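Local atomic coordinates of ABC transporter sugar binding protein (Xanthomonas axonopodis pv. citri, PDB entry 3UOR), a protein that probably binds maltose or related sugars in the periplasm and delivers them to an ABC transporter for import. Residues T30-W35 / K314-K319; E46-F51 / V60-I65; N217-G222 / R408-L413; E389-G394 / D399-E404. All coordinates share one frame; numbering follows the deposited sequence.

Contact 1: residues T30-W35 / K314-K319; sequences TTVRFW and KDASWK
Val32 on strand 30-36 and Ala316 and Ser317 on helix 314-324 join a sheet to a helix that covers one of its faces. The strand is the inner one of three parallel strands, with 58-64 and 86-90 as its neighbours. Here a late helix packs on the first strand of the chain. Val32 and Ser317 are the nearest residues by backbone, with 6.5 Å between their CA atoms. The contact is narrow and buried, and one valine carries the strand's side of it. Val32 CG2 meets the methyl group of the helix, 3.8 Å from Ala316 CB. Val32 CG2 also lies 3.9 Å from Ser317 OG. The other branch, Val32 CG1, comes to 4.0 Å from Ser317 OG, so the hydroxyl oxygen is touched by both tips of the fork. With CG1 anti to the backbone N (chi1 159°), CG2 lies beside that N and reaches Ala316. Ser317 presents an oxygen to these carbons, but its polar need is met within its own helix region: OG is hydrogen-bonded to His313 O, just before the segment. Ile307 of strand 303-307 also touches Ser317. No hydrogen bond links the two segments. The helix lies over the parallel part of a mixed sheet, and helices packed on the faces of a central sheet are typical of the alpha/beta lobes of periplasmic binding proteins.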
# COMPACT_ATOMS: atom_id res chain seq x y z
N THR A 30 24.93 15.04 19.37
CA THR A 30 24.37 13.68 19.42
C THR A 30 24.04 13.15 18.03
O THR A 30 23.23 13.73 17.31
CB THR A 30 23.06 13.59 20.24
OG1 THR A 30 23.24 14.11 21.56
CG2 THR A 30 22.61 12.14 20.35
N THR A 31 24.65 12.04 17.65
CA THR A 31 24.39 11.49 16.33
C THR A 31 23.39 10.34 16.35
O THR A 31 23.56 9.36 17.07
CB THR A 31 25.67 11.05 15.60
OG1 THR A 31 26.39 12.22 15.18
CG2 THR A 31 25.33 10.22 14.38
N VAL A 32 22.35 10.49 15.54
CA VAL A 32 21.33 9.47 15.34
C VAL A 32 21.50 8.85 13.95
O VAL A 32 21.67 9.55 12.95
CB VAL A 32 19.93 10.10 15.50
CG1 VAL A 32 18.89 9.26 14.81
CG2 VAL A 32 19.61 10.26 16.97
N ARG A 33 21.48 7.52 13.89
CA ARG A 33 21.56 6.84 12.60
C ARG A 33 20.18 6.41 12.11
O ARG A 33 19.47 5.62 12.75
CB ARG A 33 22.52 5.66 12.65
CG ARG A 33 23.98 6.09 12.79
CD ARG A 33 24.90 4.89 12.73
NE ARG A 33 24.46 3.85 13.66
CZ ARG A 33 24.18 2.60 13.31
NH1 ARG A 33 24.31 2.20 12.05
NH2 ARG A 33 23.79 1.73 14.24
N PHE A 34 19.82 6.94 10.95
CA PHE A 34 18.51 6.78 10.35
C PHE A 34 18.66 6.07 9.00
O PHE A 34 19.25 6.61 8.07
CB PHE A 34 17.89 8.17 10.16
CG PHE A 34 16.56 8.18 9.48
CD1 PHE A 34 15.78 7.03 9.40
CD2 PHE A 34 16.07 9.35 8.93
CE1 PHE A 34 14.55 7.05 8.76
CE2 PHE A 34 14.84 9.38 8.30
CZ PHE A 34 14.07 8.22 8.22
N TRP A 35 18.15 4.84 8.90
CA TRP A 35 18.18 4.11 7.64
C TRP A 35 16.85 4.25 6.90
O TRP A 35 15.79 4.07 7.49
CB TRP A 35 18.43 2.63 7.88
CG TRP A 35 19.77 2.29 8.38
CD1 TRP A 35 20.77 3.16 8.72
CD2 TRP A 35 20.29 0.98 8.59
NE1 TRP A 35 21.88 2.46 9.14
CE2 TRP A 35 21.61 1.12 9.07
CE3 TRP A 35 19.76 -0.31 8.43
CZ2 TRP A 35 22.41 0.02 9.38
CZ3 TRP A 35 20.55 -1.39 8.73
CH2 TRP A 35 21.86 -1.22 9.21
N LYS A 314 17.17 7.21 22.35
CA LYS A 314 15.78 7.00 21.98
C LYS A 314 15.01 8.30 21.92
O LYS A 314 14.15 8.49 21.06
CB LYS A 314 15.13 5.97 22.89
CG LYS A 314 15.63 4.57 22.58
CD LYS A 314 15.13 3.51 23.54
CE LYS A 314 15.85 2.20 23.27
NZ LYS A 314 15.26 1.05 24.00
N ASP A 315 15.33 9.23 22.82
CA ASP A 315 14.59 10.48 22.88
C ASP A 315 14.93 11.41 21.73
O ASP A 315 14.06 12.13 21.23
CB ASP A 315 14.82 11.17 24.24
CG ASP A 315 14.55 10.23 25.41
OD1 ASP A 315 13.44 9.65 25.48
OD2 ASP A 315 15.46 10.07 26.26
N ALA A 316 16.19 11.42 21.30
CA ALA A 316 16.58 12.21 20.12
C ALA A 316 15.89 11.56 18.94
O ALA A 316 15.34 12.23 18.07
CB ALA A 316 18.09 12.19 19.92
N SER A 317 15.91 10.23 18.94
CA SER A 317 15.30 9.44 17.89
C SER A 317 13.82 9.73 17.78
O SER A 317 13.31 9.93 16.69
CB SER A 317 15.53 7.95 18.15
OG SER A 317 16.87 7.60 17.85
N TRP A 318 13.13 9.78 18.92
CA TRP A 318 11.72 10.10 18.89
C TRP A 318 11.47 11.49 18.30
O TRP A 318 10.53 11.69 17.54
CB TRP A 318 11.09 10.04 20.28
CG TRP A 318 9.73 10.66 20.24
CD1 TRP A 318 9.35 11.86 20.76
CD2 TRP A 318 8.58 10.13 19.57
NE1 TRP A 318 8.02 12.10 20.47
CE2 TRP A 318 7.53 11.05 19.75
CE3 TRP A 318 8.34 8.95 18.85
CZ2 TRP A 318 6.25 10.83 19.24
CZ3 TRP A 318 7.07 8.74 18.34
CH2 TRP A 318 6.04 9.67 18.54
N LYS A 319 12.30 12.46 18.66
CA LYS A 319 12.11 13.83 18.15
C LYS A 319 12.16 13.86 16.63
O LYS A 319 11.41 14.58 15.98
CB LYS A 319 13.14 14.80 18.73
CG LYS A 319 12.96 15.12 20.22
CD LYS A 319 14.08 16.04 20.70
CE LYS A 319 13.93 16.43 22.17
NZ LYS A 319 13.02 17.60 22.35

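Contact 2: residues E46-F51 / V60-I65; sequences ELVADF and VDVQNI
Val48 of helix 39-52 faces Val60 and Val62 of strand 58-64, and Phe51 completes the contact. The helix and strand segments run almost exactly antiparallel, at 175°, with their axes 9.6 Å apart at closest. This suits a beta-alpha-beta crossover, in which strand 30-36 leads into the helix and the helix returns the chain to a parallel strand. Val48 can be followed outward. Its CB is directed at the strand and forks into two methyl groups. Val48 CG1 lies 4.0 Å from Val62 CG2. Val48 CG1 also comes within a looser 4.4 Å of Val60 CG1. Val48 CG2 is likewise 4.0 Å from Val62 CG2. That single methyl of Val62 therefore meets both branches of the fork. A chi1 of -47° puts CG2 between the backbone N and the carbonyl carbon and CG1 beside the N, and both branches still reach the strand. One turn further along, Phe51 crosses Val60 at about a right angle. A chi1 of 167° turns the ring away from its own backbone N, and one side of the ring approaches the valine. Phe51 CE2 is 3.7 Å from Val60 CG2, which lies oblique to the ring. The ring also meets Tyr323 of helix 314-324, and Val60 touches Phe34 of the neighbouring strand. Across the two segments there is no hydrogen bond or charge pair. The cohesion is thus hydrophobic and dispersive, and it rests on the fit of branched methyls and one aromatic ring.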
# COMPACT_ATOMS: atom_id res chain seq x y z
N GLU A 46 16.84 15.64 2.60
CA GLU A 46 16.67 17.09 2.44
C GLU A 46 15.93 17.64 3.65
O GLU A 46 16.28 18.69 4.20
CB GLU A 46 15.85 17.42 1.21
CG GLU A 46 16.46 17.01 -0.09
CD GLU A 46 15.54 17.33 -1.24
OE1 GLU A 46 15.39 16.45 -2.11
OE2 GLU A 46 14.97 18.44 -1.26
N LEU A 47 14.89 16.91 4.04
CA LEU A 47 14.04 17.31 5.14
C LEU A 47 14.81 17.37 6.44
O LEU A 47 14.57 18.25 7.25
CB LEU A 47 12.84 16.37 5.26
CG LEU A 47 11.68 16.58 4.28
CD1 LEU A 47 12.18 16.75 2.88
CD2 LEU A 47 10.73 15.41 4.36
N VAL A 48 15.73 16.43 6.67
CA VAL A 48 16.42 16.40 7.96
C VAL A 48 17.33 17.63 8.08
O VAL A 48 17.61 18.09 9.19
CB VAL A 48 17.21 15.09 8.23
CG1 VAL A 48 16.37 13.90 7.93
CG2 VAL A 48 18.50 15.05 7.43
N ALA A 49 17.76 18.16 6.94
CA ALA A 49 18.56 19.38 6.93
C ALA A 49 17.85 20.45 7.75
O ALA A 49 18.46 21.08 8.61
CB ALA A 49 18.82 19.85 5.50
N ASP A 50 16.56 20.65 7.50
CA ASP A 50 15.79 21.64 8.26
C ASP A 50 15.54 21.20 9.70
O ASP A 50 15.32 22.03 10.57
CB ASP A 50 14.47 21.95 7.55
CG ASP A 50 13.55 22.80 8.40
OD1 ASP A 50 12.67 22.23 9.07
OD2 ASP A 50 13.68 24.03 8.38
N PHE A 51 15.55 19.89 9.95
CA PHE A 51 15.38 19.38 11.32
C PHE A 51 16.63 19.67 12.14
O PHE A 51 16.53 20.04 13.32
CB PHE A 51 15.09 17.88 11.32
CG PHE A 51 15.21 17.22 12.69
CD1 PHE A 51 14.18 17.29 13.61
CD2 PHE A 51 16.35 16.50 13.03
CE1 PHE A 51 14.28 16.67 14.86
CE2 PHE A 51 16.47 15.88 14.28
CZ PHE A 51 15.43 15.97 15.19
N VAL A 60 21.83 13.99 12.32
CA VAL A 60 21.15 12.83 11.77
C VAL A 60 21.94 12.28 10.59
O VAL A 60 22.13 12.96 9.58
CB VAL A 60 19.74 13.17 11.29
CG1 VAL A 60 19.08 11.92 10.75
CG2 VAL A 60 18.92 13.79 12.42
N ASP A 61 22.41 11.04 10.73
CA ASP A 61 23.14 10.39 9.66
C ASP A 61 22.18 9.53 8.86
O ASP A 61 21.78 8.45 9.31
CB ASP A 61 24.27 9.54 10.24
CG ASP A 61 24.94 8.67 9.19
OD1 ASP A 61 24.89 9.03 7.99
OD2 ASP A 61 25.52 7.63 9.57
N VAL A 62 21.78 10.02 7.69
CA VAL A 62 20.84 9.29 6.86
C VAL A 62 21.56 8.35 5.89
O VAL A 62 22.40 8.78 5.10
CB VAL A 62 19.90 10.23 6.07
CG1 VAL A 62 18.96 9.42 5.19
CG2 VAL A 62 19.10 11.10 7.02
N GLN A 63 21.23 7.06 5.97
CA GLN A 63 21.80 6.06 5.08
C GLN A 63 20.72 5.58 4.14
O GLN A 63 19.61 5.23 4.57
CB GLN A 63 22.34 4.87 5.87
CG GLN A 63 23.73 5.07 6.47
CD GLN A 63 24.83 4.87 5.44
OE1 GLN A 63 25.35 5.84 4.87
NE2 GLN A 63 25.17 3.62 5.18
N ASN A 64 21.04 5.56 2.85
CA ASN A 64 20.12 5.09 1.82
C ASN A 64 20.40 3.63 1.51
O ASN A 64 21.40 3.30 0.89
CB ASN A 64 20.25 5.93 0.55
CG ASN A 64 19.32 5.47 -0.56
OD1 ASN A 64 18.85 4.33 -0.58
ND2 ASN A 64 19.05 6.36 -1.50
N ILE A 65 19.51 2.76 1.96
CA ILE A 65 19.63 1.34 1.70
C ILE A 65 18.65 0.93 0.63
O ILE A 65 17.49 1.30 0.70
CB ILE A 65 19.34 0.54 2.96
CG1 ILE A 65 20.15 1.12 4.11
CG2 ILE A 65 19.64 -0.93 2.73
CD1 ILE A 65 19.97 0.39 5.37

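Contact 3: residues N217-G222 / R408-L413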
# COMPACT_ATOMS: atom_id res chain seq x y z
N ASN A 217 -7.84 -18.70 4.66
CA ASN A 217 -9.28 -18.64 4.57
C ASN A 217 -9.67 -18.21 3.18
O ASN A 217 -10.67 -17.51 3.00
CB ASN A 217 -9.87 -17.65 5.58
CG ASN A 217 -11.39 -17.76 5.68
OD1 ASN A 217 -11.94 -18.85 5.64
ND2 ASN A 217 -12.06 -16.63 5.81
N PHE A 218 -8.88 -18.63 2.19
CA PHE A 218 -9.16 -18.27 0.80
C PHE A 218 -10.36 -19.03 0.24
O PHE A 218 -10.98 -18.61 -0.75
CB PHE A 218 -7.91 -18.38 -0.06
CG PHE A 218 -6.84 -17.39 0.33
CD1 PHE A 218 -6.75 -16.16 -0.30
CD2 PHE A 218 -5.95 -17.67 1.35
CE1 PHE A 218 -5.78 -15.22 0.07
CE2 PHE A 218 -4.98 -16.76 1.72
CZ PHE A 218 -4.90 -15.52 1.08
N ARG A 219 -10.72 -20.13 0.90
CA ARG A 219 -11.96 -20.83 0.57
C ARG A 219 -13.21 -20.12 1.11
O ARG A 219 -14.34 -20.53 0.83
CB ARG A 219 -11.91 -22.26 1.11
CG ARG A 219 -11.14 -23.23 0.20
CD ARG A 219 -10.99 -24.57 0.88
NE ARG A 219 -10.15 -24.47 2.07
CZ ARG A 219 -9.90 -25.49 2.88
NH1 ARG A 219 -10.44 -26.68 2.63
NH2 ARG A 219 -9.13 -25.31 3.94
N GLY A 220 -13.00 -19.08 1.90
CA GLY A 220 -14.12 -18.32 2.46
C GLY A 220 -14.90 -17.57 1.40
O GLY A 220 -14.40 -17.37 0.28
N ALA A 221 -16.12 -17.15 1.74
CA ALA A 221 -16.98 -16.43 0.80
C ALA A 221 -16.34 -15.17 0.22
O ALA A 221 -16.49 -14.86 -0.96
CB ALA A 221 -18.34 -16.09 1.45
N GLY A 222 -15.63 -14.42 1.06
CA GLY A 222 -15.09 -13.15 0.63
C GLY A 222 -14.07 -13.32 -0.47
O GLY A 222 -14.17 -12.68 -1.53
N ARG A 408 -1.58 -24.45 0.06
CA ARG A 408 -0.27 -23.80 0.09
C ARG A 408 -0.14 -22.92 1.33
O ARG A 408 0.89 -22.92 2.01
CB ARG A 408 -0.04 -22.97 -1.18
CG ARG A 408 0.00 -23.79 -2.49
CD ARG A 408 1.05 -24.93 -2.43
NE ARG A 408 0.49 -26.18 -2.95
CZ ARG A 408 0.30 -27.28 -2.22
NH1 ARG A 408 0.66 -27.30 -0.96
NH2 ARG A 408 -0.24 -28.35 -2.76
N VAL A 409 -1.19 -22.17 1.65
CA VAL A 409 -1.10 -21.23 2.78
C VAL A 409 -1.01 -21.99 4.11
O VAL A 409 -0.23 -21.63 4.98
CB VAL A 409 -2.26 -20.21 2.77
CG1 VAL A 409 -2.23 -19.32 4.04
CG2 VAL A 409 -2.17 -19.35 1.49
N ASP A 410 -1.77 -23.07 4.24
CA ASP A 410 -1.68 -23.93 5.41
C ASP A 410 -0.28 -24.50 5.63
O ASP A 410 0.15 -24.63 6.79
CB ASP A 410 -2.73 -25.04 5.33
CG ASP A 410 -4.15 -24.51 5.51
OD1 ASP A 410 -4.28 -23.31 5.82
OD2 ASP A 410 -5.13 -25.27 5.38
N GLU A 411 0.43 -24.83 4.55
CA GLU A 411 1.84 -25.24 4.68
C GLU A 411 2.72 -24.08 5.12
O GLU A 411 3.53 -24.21 6.06
CB GLU A 411 2.37 -25.83 3.36
CG GLU A 411 1.53 -26.98 2.90
CD GLU A 411 1.93 -27.51 1.54
OE1 GLU A 411 2.67 -26.79 0.83
OE2 GLU A 411 1.49 -28.64 1.20
N ILE A 412 2.56 -22.93 4.47
CA ILE A 412 3.32 -21.75 4.87
C ILE A 412 3.14 -21.43 6.37
O ILE A 412 4.10 -21.10 7.08
CB ILE A 412 2.95 -20.53 3.99
CG1 ILE A 412 3.46 -20.76 2.56
CG2 ILE A 412 3.50 -19.26 4.58
CD1 ILE A 412 2.86 -19.86 1.54
N LEU A 413 1.92 -21.60 6.86
CA LEU A 413 1.61 -21.26 8.25
C LEU A 413 1.90 -22.40 9.23
O LEU A 413 1.58 -22.29 10.41
CB LEU A 413 0.13 -20.85 8.37
CG LEU A 413 -0.26 -19.55 7.65
CD1 LEU A 413 -1.77 -19.34 7.61
CD2 LEU A 413 0.42 -18.37 8.31
O HOH W 1 -7.46 -23.47 5.28
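Phe218 and Val409 make the apolar half of this contact, and Arg219 and Asp410 make the polar half. The apolar pair is a single approach: Phe218 CE2 stands 3.8 Å from Val409 CG2. Next round the ring, Phe218 CD2 is 4.1 Å from the same Val409 CG2. The two side chains cross at about a right angle, and the methyl sits oblique to the ring. In Val409 a chi1 of 174° sets CG2 beside the backbone N, and this is the branch that meets the Phe218 ring. The charged pair is bridged by a water. Arg219 NH2 and Asp410 OD2 are 4.3 Å apart, beyond a salt bridge. Water 1 lies in plane at the edge of the guanidinium and accepts from Arg219 NH2 at 2.8 Å. Water 1 lies 2.9 Å from Asp410 OD2 and can donate to it, though it has more acceptors in reach than protons. Each charged group has a further partner: Arg219 NE forms a salt bridge with Asp406, and Asp410 OD1 is hydrogen-bonded to Gly216 N. Backbone bonding shapes both segments. Asn217 to Gly220 form a type I beta turn, with Gly220 N bonded to Asn217 O at 3.0 Å. In the helix, Leu413 N bonds to Val409 O at 2.9 Å. Asp406 also accepts from Phe218 N, so helix 398-412 holds the turn at two points. The turn leads from strand 215-216 into helix 221-235, with Gly220 as N-cap. Phe218 is bordered by Ile380 of helix 377-394 and by Leu405 of helix 398-412, and Val409 touches Leu209 of strand 209-210.

Contact 4: residues E389-G394 / D399-E404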
# COMPACT_ATOMS: atom_id res chain seq x y z
N GLU A 389 -3.28 -15.93 -11.42
CA GLU A 389 -2.84 -15.84 -12.80
C GLU A 389 -3.17 -17.15 -13.54
O GLU A 389 -3.45 -17.15 -14.73
CB GLU A 389 -1.36 -15.54 -12.87
CG GLU A 389 -0.81 -15.44 -14.27
CD GLU A 389 0.66 -15.11 -14.26
OE1 GLU A 389 1.34 -15.45 -13.27
OE2 GLU A 389 1.15 -14.53 -15.25
N ARG A 390 -3.15 -18.26 -12.81
CA ARG A 390 -3.48 -19.54 -13.41
C ARG A 390 -4.97 -19.61 -13.71
O ARG A 390 -5.39 -20.14 -14.74
CB ARG A 390 -3.10 -20.69 -12.49
CG ARG A 390 -2.62 -21.93 -13.20
CD ARG A 390 -1.56 -22.61 -12.36
NE ARG A 390 -2.09 -22.92 -11.04
CZ ARG A 390 -1.40 -22.85 -9.91
NH1 ARG A 390 -0.12 -22.46 -9.92
NH2 ARG A 390 -1.98 -23.16 -8.76
N VAL A 391 -5.78 -19.10 -12.79
CA VAL A 391 -7.20 -18.99 -13.00
C VAL A 391 -7.49 -18.14 -14.24
O VAL A 391 -8.27 -18.54 -15.11
CB VAL A 391 -7.89 -18.37 -11.79
CG1 VAL A 391 -9.29 -17.86 -12.15
CG2 VAL A 391 -7.94 -19.38 -10.66
N VAL A 392 -6.85 -16.96 -14.32
CA VAL A 392 -7.08 -16.07 -15.46
C VAL A 392 -6.58 -16.65 -16.80
O VAL A 392 -7.29 -16.63 -17.79
CB VAL A 392 -6.44 -14.70 -15.26
CG1 VAL A 392 -6.67 -13.84 -16.49
CG2 VAL A 392 -7.00 -14.01 -13.99
N ARG A 393 -5.35 -17.13 -16.82
CA ARG A 393 -4.75 -17.58 -18.06
C ARG A 393 -5.15 -19.01 -18.40
O ARG A 393 -5.56 -19.27 -19.51
CB ARG A 393 -3.22 -17.46 -18.01
CG ARG A 393 -2.71 -16.04 -17.84
CD ARG A 393 -1.21 -15.95 -18.14
NE ARG A 393 -0.92 -14.81 -19.00
CZ ARG A 393 -0.08 -13.83 -18.68
NH1 ARG A 393 0.56 -13.88 -17.52
NH2 ARG A 393 0.13 -12.82 -19.50
N GLY A 394 -5.05 -19.92 -17.44
CA GLY A 394 -5.27 -21.33 -17.72
C GLY A 394 -6.71 -21.77 -17.53
O GLY A 394 -7.06 -22.88 -17.84
N ASP A 399 -13.11 -23.15 -7.59
CA ASP A 399 -13.10 -24.16 -6.54
C ASP A 399 -11.71 -24.74 -6.35
O ASP A 399 -11.24 -24.85 -5.23
CB ASP A 399 -14.08 -25.31 -6.84
CG ASP A 399 -15.52 -24.98 -6.47
OD1 ASP A 399 -16.44 -25.66 -6.98
OD2 ASP A 399 -15.73 -24.04 -5.67
N ALA A 400 -11.07 -25.15 -7.46
CA ALA A 400 -9.74 -25.77 -7.42
C ALA A 400 -8.74 -24.73 -6.92
O ALA A 400 -7.88 -25.03 -6.10
CB ALA A 400 -9.30 -26.28 -8.83
N ALA A 401 -8.85 -23.52 -7.45
CA ALA A 401 -7.93 -22.43 -7.11
C ALA A 401 -7.90 -22.22 -5.60
O ALA A 401 -6.84 -22.30 -4.99
CB ALA A 401 -8.34 -21.14 -7.80
N VAL A 402 -9.06 -21.98 -5.00
CA VAL A 402 -9.08 -21.60 -3.58
C VAL A 402 -8.71 -22.77 -2.65
O VAL A 402 -8.10 -22.60 -1.60
CB VAL A 402 -10.42 -20.94 -3.17
CG1 VAL A 402 -10.70 -19.71 -4.05
CG2 VAL A 402 -11.57 -21.94 -3.32
N GLN A 403 -9.05 -23.98 -3.08
CA GLN A 403 -8.69 -25.18 -2.34
C GLN A 403 -7.17 -25.32 -2.30
O GLN A 403 -6.55 -25.59 -1.26
CB GLN A 403 -9.30 -26.40 -3.03
CG GLN A 403 -8.98 -27.73 -2.37
CD GLN A 403 -10.18 -28.33 -1.67
OE1 GLN A 403 -11.33 -27.98 -1.96
NE2 GLN A 403 -9.93 -29.25 -0.73
N GLU A 404 -6.58 -25.14 -3.47
CA GLU A 404 -5.14 -25.27 -3.63
C GLU A 404 -4.43 -24.15 -2.89
O GLU A 404 -3.43 -24.38 -2.22
CB GLU A 404 -4.79 -25.23 -5.12
CG GLU A 404 -3.31 -25.24 -5.39
CD GLU A 404 -2.95 -25.39 -6.87
OE1 GLU A 404 -3.84 -25.64 -7.72
OE2 GLU A 404 -1.75 -25.25 -7.17
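Val391 and Ala401 bring the two helix segments closest, with CA atoms 6.9 Å apart, next to the short connection that joins helix 377-394 to helix 398-412. Segment 389-394 is at the end of its helix and 399-404 near the start of its own. The side chains of Val391 and Ala401 point at each other. Val391 CG2 is 3.4 Å from Ala401 CB, tighter than usual for two carbons. The small alanine is consistent with the close approach of the helices. Beside this apolar pair runs a salt bridge. Arg390 NH2 is 2.6 Å from Glu404 OE2, while Glu404 OE1 is 3.3 Å from the same Arg390 NH2. The two side chains arrive from opposite directions, and the guanidinium and carboxylate planes are 16° apart. OE2 nevertheless approaches the guanidinium obliquely. Glu404 is extended and reaches across to the other helix. Arg390 instead bends at chi2 and chi3 to bring NH2 to it. Gln396 in the connection serves both partners: its OE1 accepts from Arg390 NE, and its NE2 donates to Glu404 OE1. The ion pair, bonded on both sides to one amide, is thus probably fixed in orientation beside a tightly packed apolar pair.

The four contacts form two pairs. Contacts 1 and 2 have centres 11 Å apart and both reach the same sheet, where strands 30-36 and 58-64 are neighbours. Val32 O lies 2.8 Å from Asp61 N, a probable hydrogen bond between them. Contacts 3 and 4 are 13 Å apart, centre to centre, and share helix 398-412. They touch where Phe218 O comes to 3.4 Å from Val402 CB. The pairs are far apart: the centres of contacts 1 and 4 are about 48 Å apart, on opposite sides of the chain's centre. This is consistent with the two-lobed build of periplasmic binding proteins, whose sugar site normally lies in the cleft between the lobes.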